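Local structure of Lys-gingipain W83 (Porphyromonas gingivalis, 3KM5) at residues C35-Q40 with G48-V53; T110-E115 with R145-P150. The protein is a secreted lysine-specific cysteine protease, possibly a virulence factor, with this chain its calcium-binding K2 cleaved adhesin domain, a jelly roll of a kind haemolytic in vitro. One frame throughout, in Å; residues are numbered along the deposited sequence.

Contact 1: C35-Q40 with G48-V53; sequences CLSSGQ and GGSNVV. With CA (calcium ion), chain D.
Cys35 carries SG opposite its own backbone N (chi1 170°), while Asn51 has CG beside its N (chi1 -70°). These torsions bring SG of Cys35 close to the amide of Asn51, 3.7 Å from its ND2. That ND2 is hydrogen-bonded to Phe9 O, which fixes the rotation of the amide. OD1 of Asn51 is therefore turned toward Ser37 and lies 3.2 Å from Ser37 CB. On the other face of the sheet, Leu36 CB meets Val52 CG2 at 4.0 Å. The two strands form an antiparallel pair in the larger sheet of the jelly roll. Leu36 and Val52 are its hydrogen-bonded pair. Val52 N gives a nearly straight bond to Leu36 O (2.9 Å, 168°), and Leu36 N bonds back to Val52 O from above the carbonyl plane. Beyond the strands, Ser38 N donates to Ser50 O at 2.8 Å. Ser37 OG accepts from Gly39 N in an ST turn. A water joins Ser38 OG to Gly49 O. The 48-53 segment also holds calcium through Gly48 O (2.5 Å) and Asn51 O (2.4 Å). Thr8, Glu10, Asp172 and a water complete that site.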
loop_
_atom_site.group_PDB
_atom_site.type_symbol
_atom_site.label_atom_id
_atom_site.label_comp_id
_atom_site.label_asym_id
_atom_site.label_seq_id
_atom_site.Cartn_x
_atom_site.Cartn_y
_atom_site.Cartn_z
ATOM N N CYS A 35 8.194 3.326 -2.267
ATOM C CA CYS A 35 7.826 4.705 -2.035
ATOM C C CYS A 35 7.818 5.445 -3.362
ATOM O O CYS A 35 8.685 5.220 -4.195
ATOM C CB CYS A 35 8.848 5.343 -1.109
ATOM S SG CYS A 35 8.727 7.157 -0.912
ATOM N N LEU A 36 6.782 6.251 -3.578
ATOM C CA LEU A 36 6.691 7.160 -4.727
ATOM C C LEU A 36 6.536 8.590 -4.230
ATOM O O LEU A 36 5.849 8.824 -3.225
ATOM C CB LEU A 36 5.481 6.861 -5.586
ATOM C CG LEU A 36 5.337 5.437 -6.109
ATOM C CD1 LEU A 36 4.029 5.318 -6.911
ATOM C CD2 LEU A 36 6.569 4.957 -6.904
ATOM N N SER A 37 7.169 9.540 -4.937
ATOM C CA SER A 37 7.001 10.962 -4.660
ATOM C C SER A 37 6.295 11.703 -5.790
ATOM O O SER A 37 6.609 11.493 -6.972
ATOM C CB SER A 37 8.357 11.622 -4.460
ATOM O OG SER A 37 8.169 13.022 -4.303
ATOM N N SER A 38 5.355 12.561 -5.429
ATOM C CA SER A 38 4.672 13.428 -6.381
ATOM C C SER A 38 5.626 14.411 -7.069
ATOM O O SER A 38 5.284 14.966 -8.114
ATOM C CB SER A 38 3.551 14.220 -5.693
ATOM O OG SER A 38 4.116 15.034 -4.668
ATOM N N GLY A 39 6.785 14.653 -6.467
ATOM C CA GLY A 39 7.828 15.479 -7.099
ATOM C C GLY A 39 8.567 14.749 -8.220
ATOM O O GLY A 39 9.359 15.364 -8.942
ATOM N N GLN A 40 8.334 13.442 -8.371
ATOM C CA GLN A 40 8.959 12.642 -9.433
ATOM C C GLN A 40 7.968 12.119 -10.475
ATOM O O GLN A 40 8.345 11.900 -11.630
ATOM C CB GLN A 40 9.754 11.466 -8.848
ATOM C CG GLN A 40 10.985 11.886 -8.055
ATOM C CD GLN A 40 11.979 12.689 -8.878
ATOM O OE1 GLN A 40 12.374 13.788 -8.488
ATOM N NE2 GLN A 40 12.370 12.153 -10.028
ATOM N N GLY A 48 -1.033 12.964 2.043
ATOM C CA GLY A 48 -0.357 14.009 2.790
ATOM C C GLY A 48 1.072 14.190 2.324
ATOM O O GLY A 48 1.736 13.252 1.943
ATOM N N GLY A 49 1.590 15.423 2.340
ATOM C CA GLY A 49 2.944 15.652 1.853
ATOM C C GLY A 49 3.139 15.265 0.403
ATOM O O GLY A 49 2.204 15.433 -0.391
ATOM N N SER A 50 4.339 14.776 0.065
ATOM C CA SER A 50 4.629 14.406 -1.320
ATOM C C SER A 50 4.695 12.906 -1.550
ATOM O O SER A 50 4.609 12.454 -2.700
ATOM C CB SER A 50 5.928 15.049 -1.818
ATOM O OG SER A 50 7.069 14.509 -1.177
ATOM N N ASN A 51 4.824 12.125 -0.479
ATOM C CA ASN A 51 5.139 10.696 -0.621
ATOM C C ASN A 51 4.025 9.718 -0.238
ATOM O O ASN A 51 3.265 9.928 0.691
ATOM C CB ASN A 51 6.370 10.363 0.223
ATOM C CG ASN A 51 7.674 10.983 -0.338
ATOM O OD1 ASN A 51 7.639 11.712 -1.312
ATOM N ND2 ASN A 51 8.786 10.670 0.262
ATOM N N VAL A 52 3.987 8.628 -0.972
ATOM C CA VAL A 52 3.120 7.471 -0.629
ATOM C C VAL A 52 3.939 6.194 -0.708
ATOM O O VAL A 52 5.092 6.228 -1.094
ATOM C CB VAL A 52 1.940 7.369 -1.632
ATOM C CG1 VAL A 52 1.163 8.716 -1.661
ATOM C CG2 VAL A 52 2.480 6.983 -3.010
ATOM N N VAL A 53 3.329 5.053 -0.382
ATOM C CA VAL A 53 3.892 3.751 -0.773
ATOM C C VAL A 53 2.935 3.107 -1.811
ATOM O O VAL A 53 1.717 3.362 -1.771
ATOM C CB VAL A 53 4.161 2.859 0.452
ATOM C CG1 VAL A 53 2.849 2.303 1.048
ATOM C CG2 VAL A 53 5.198 1.750 0.149
HETATM CA CA CA D . 2.603 11.058 2.664
HETATM O O HOH W 1 1.517 15.209 -3.212
HETATM O O HOH W 2 1.660 11.957 4.634
#

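Contact 2: T110-E115 with R145-P150; sequences TVVFEE and RTVDLP
The two sheets of the jelly roll face each other here, with strand 109-115 at the edge of one and strand 143-148 in the other. The two segments meet mainly through side chains. A classic beta bulge at Val112 and Phe113, both opposite Val97, lets both residues point toward 145-150. Val112 divides its branches: CG2 meets Val147 CG1 at 3.8 Å, and CG1 meets the CG-CD edge of the Pro150 ring, 3.8 Å from CD. The Phe113 side chain crosses Val147 at about a right angle. Its CB lies 3.9 Å from Val147 CG1, and its ring carbons meet CG2. At the far end of the ring, CZ is 4.1 Å from Arg145 CD, and the ring and guanidinium planes are 87° apart. The Arg145 chain bends at chi2 (-70°), which carries the guanidinium to Glu115. In a side-on salt bridge, Arg145 NE bonds to Glu115 OE2 at 2.9 Å and Arg145 NH2 to Glu115 OE1 at 3.1 Å. Both oxygens are met on their syn sides, but the carboxylate and guanidinium planes are 46° apart. Tyr95 OH also bonds to OE2. This second bond would help hold the carboxylate in place, and the paired charges would favour an ionised Glu115 beside Phe113.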
loop_
_atom_site.group_PDB
_atom_site.type_symbol
_atom_site.label_atom_id
_atom_site.label_comp_id
_atom_site.label_asym_id
_atom_site.label_seq_id
_atom_site.Cartn_x
_atom_site.Cartn_y
_atom_site.Cartn_z
ATOM N N THR A 110 -1.662 -13.524 9.673
ATOM C CA THR A 110 -3.053 -13.911 9.433
ATOM C C THR A 110 -3.884 -12.667 9.095
ATOM O O THR A 110 -3.649 -11.550 9.603
ATOM C CB THR A 110 -3.658 -14.678 10.621
ATOM O OG1 THR A 110 -3.714 -13.822 11.761
ATOM C CG2 THR A 110 -2.829 -15.935 10.940
ATOM N N VAL A 111 -4.833 -12.864 8.186
ATOM C CA VAL A 111 -5.655 -11.762 7.670
ATOM C C VAL A 111 -6.596 -11.294 8.765
ATOM O O VAL A 111 -7.243 -12.127 9.434
ATOM C CB VAL A 111 -6.509 -12.221 6.449
ATOM C CG1 VAL A 111 -7.412 -11.107 5.968
ATOM C CG2 VAL A 111 -5.650 -12.671 5.293
ATOM N N VAL A 112 -6.648 -9.986 9.002
ATOM C CA VAL A 112 -7.626 -9.402 9.887
ATOM C C VAL A 112 -8.640 -8.518 9.143
ATOM O O VAL A 112 -9.664 -8.165 9.727
ATOM C CB VAL A 112 -6.962 -8.569 11.030
ATOM C CG1 VAL A 112 -6.087 -9.463 11.879
ATOM C CG2 VAL A 112 -6.171 -7.395 10.550
ATOM N N PHE A 113 -8.346 -8.117 7.907
ATOM C CA PHE A 113 -9.251 -7.318 7.072
ATOM C C PHE A 113 -8.822 -7.495 5.632
ATOM O O PHE A 113 -7.634 -7.500 5.378
ATOM C CB PHE A 113 -9.186 -5.818 7.427
ATOM C CG PHE A 113 -9.875 -4.942 6.407
ATOM C CD1 PHE A 113 -11.239 -5.048 6.217
ATOM C CD2 PHE A 113 -9.142 -4.100 5.570
ATOM C CE1 PHE A 113 -11.878 -4.309 5.205
ATOM C CE2 PHE A 113 -9.781 -3.326 4.613
ATOM C CZ PHE A 113 -11.134 -3.433 4.436
ATOM N N GLU A 114 -9.750 -7.625 4.689
ATOM C CA GLU A 114 -9.355 -7.521 3.284
ATOM C C GLU A 114 -10.545 -7.092 2.446
ATOM O O GLU A 114 -11.692 -7.256 2.869
ATOM C CB GLU A 114 -8.658 -8.783 2.750
ATOM C CG GLU A 114 -9.485 -10.004 2.703
ATOM C CD GLU A 114 -8.726 -11.265 2.215
ATOM O OE1 GLU A 114 -8.980 -12.333 2.790
ATOM O OE2 GLU A 114 -7.922 -11.206 1.249
ATOM N N GLU A 115 -10.265 -6.497 1.289
ATOM C CA GLU A 115 -11.281 -5.968 0.424
ATOM C C GLU A 115 -10.760 -5.784 -0.988
ATOM O O GLU A 115 -9.571 -5.862 -1.255
ATOM C CB GLU A 115 -11.841 -4.643 0.940
ATOM C CG GLU A 115 -10.854 -3.520 0.815
ATOM C CD GLU A 115 -11.410 -2.166 1.240
ATOM O OE1 GLU A 115 -12.641 -1.977 1.193
ATOM O OE2 GLU A 115 -10.627 -1.315 1.693
ATOM N N ARG A 145 -9.741 3.831 6.137
ATOM C CA ARG A 145 -10.072 2.573 6.799
ATOM C C ARG A 145 -9.523 2.548 8.195
ATOM O O ARG A 145 -8.470 3.113 8.413
ATOM C CB ARG A 145 -9.465 1.394 6.017
ATOM C CG ARG A 145 -10.073 1.166 4.641
ATOM C CD ARG A 145 -11.489 0.651 4.714
ATOM N NE ARG A 145 -12.123 0.460 3.405
ATOM C CZ ARG A 145 -13.046 1.254 2.867
ATOM N NH1 ARG A 145 -13.431 2.386 3.433
ATOM N NH2 ARG A 145 -13.568 0.943 1.691
ATOM N N THR A 146 -10.230 1.906 9.114
ATOM C CA THR A 146 -9.801 1.720 10.496
ATOM C C THR A 146 -10.024 0.238 10.823
ATOM O O THR A 146 -11.154 -0.255 10.758
ATOM C CB THR A 146 -10.630 2.640 11.434
ATOM O OG1 THR A 146 -10.471 4.005 11.067
ATOM C CG2 THR A 146 -10.204 2.477 12.881
ATOM N N VAL A 147 -8.937 -0.440 11.186
ATOM C CA VAL A 147 -8.938 -1.881 11.347
ATOM C C VAL A 147 -8.501 -2.228 12.764
ATOM O O VAL A 147 -7.478 -1.748 13.255
ATOM C CB VAL A 147 -7.995 -2.520 10.331
ATOM C CG1 VAL A 147 -7.840 -4.025 10.583
ATOM C CG2 VAL A 147 -8.551 -2.273 8.938
ATOM N N ASP A 148 -9.303 -3.041 13.430
ATOM C CA ASP A 148 -9.028 -3.494 14.783
ATOM C C ASP A 148 -7.842 -4.483 14.756
ATOM O O ASP A 148 -7.793 -5.351 13.900
ATOM C CB ASP A 148 -10.242 -4.247 15.363
ATOM C CG ASP A 148 -11.489 -3.412 15.520
ATOM O OD1 ASP A 148 -11.446 -2.176 15.439
ATOM O OD2 ASP A 148 -12.536 -4.050 15.781
ATOM N N LEU A 149 -6.886 -4.334 15.684
ATOM C CA LEU A 149 -5.753 -5.256 15.771
ATOM C C LEU A 149 -5.906 -6.192 16.976
ATOM O O LEU A 149 -6.141 -5.707 18.088
ATOM C CB LEU A 149 -4.439 -4.500 15.841
ATOM C CG LEU A 149 -4.194 -3.505 14.709
ATOM C CD1 LEU A 149 -2.937 -2.688 14.988
ATOM C CD2 LEU A 149 -4.072 -4.225 13.409
ATOM N N PRO A 150 -5.845 -7.510 16.746
ATOM C CA PRO A 150 -5.980 -8.477 17.848
ATOM C C PRO A 150 -4.920 -8.274 18.897
ATOM O O PRO A 150 -3.820 -7.795 18.615
ATOM C CB PRO A 150 -5.778 -9.826 17.166
ATOM C CG PRO A 150 -6.035 -9.594 15.716
ATOM C CD PRO A 150 -5.727 -8.170 15.442
#

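Overall arrangement
From the N terminus, the chain first reaches contact 1, which closes a short loop, with seven residues between its segments 35-40 and 48-53. Contact 2 opens only later, at strand 109-115, and closes a longer excursion, with 29 residues between segments 110-115 and 145-150. The two contacts are thus in series and neither encloses the other. Contact 1 joins neighbouring strands within the six-stranded sheet. Contact 2 ties that sheet to the five-stranded one. Strands 51-56 and 143-148 are linked through strands 168-177 and 79-86. The contacts lie on opposite sides of the chain's centre, with their own centres about 25 Å apart, and do not touch.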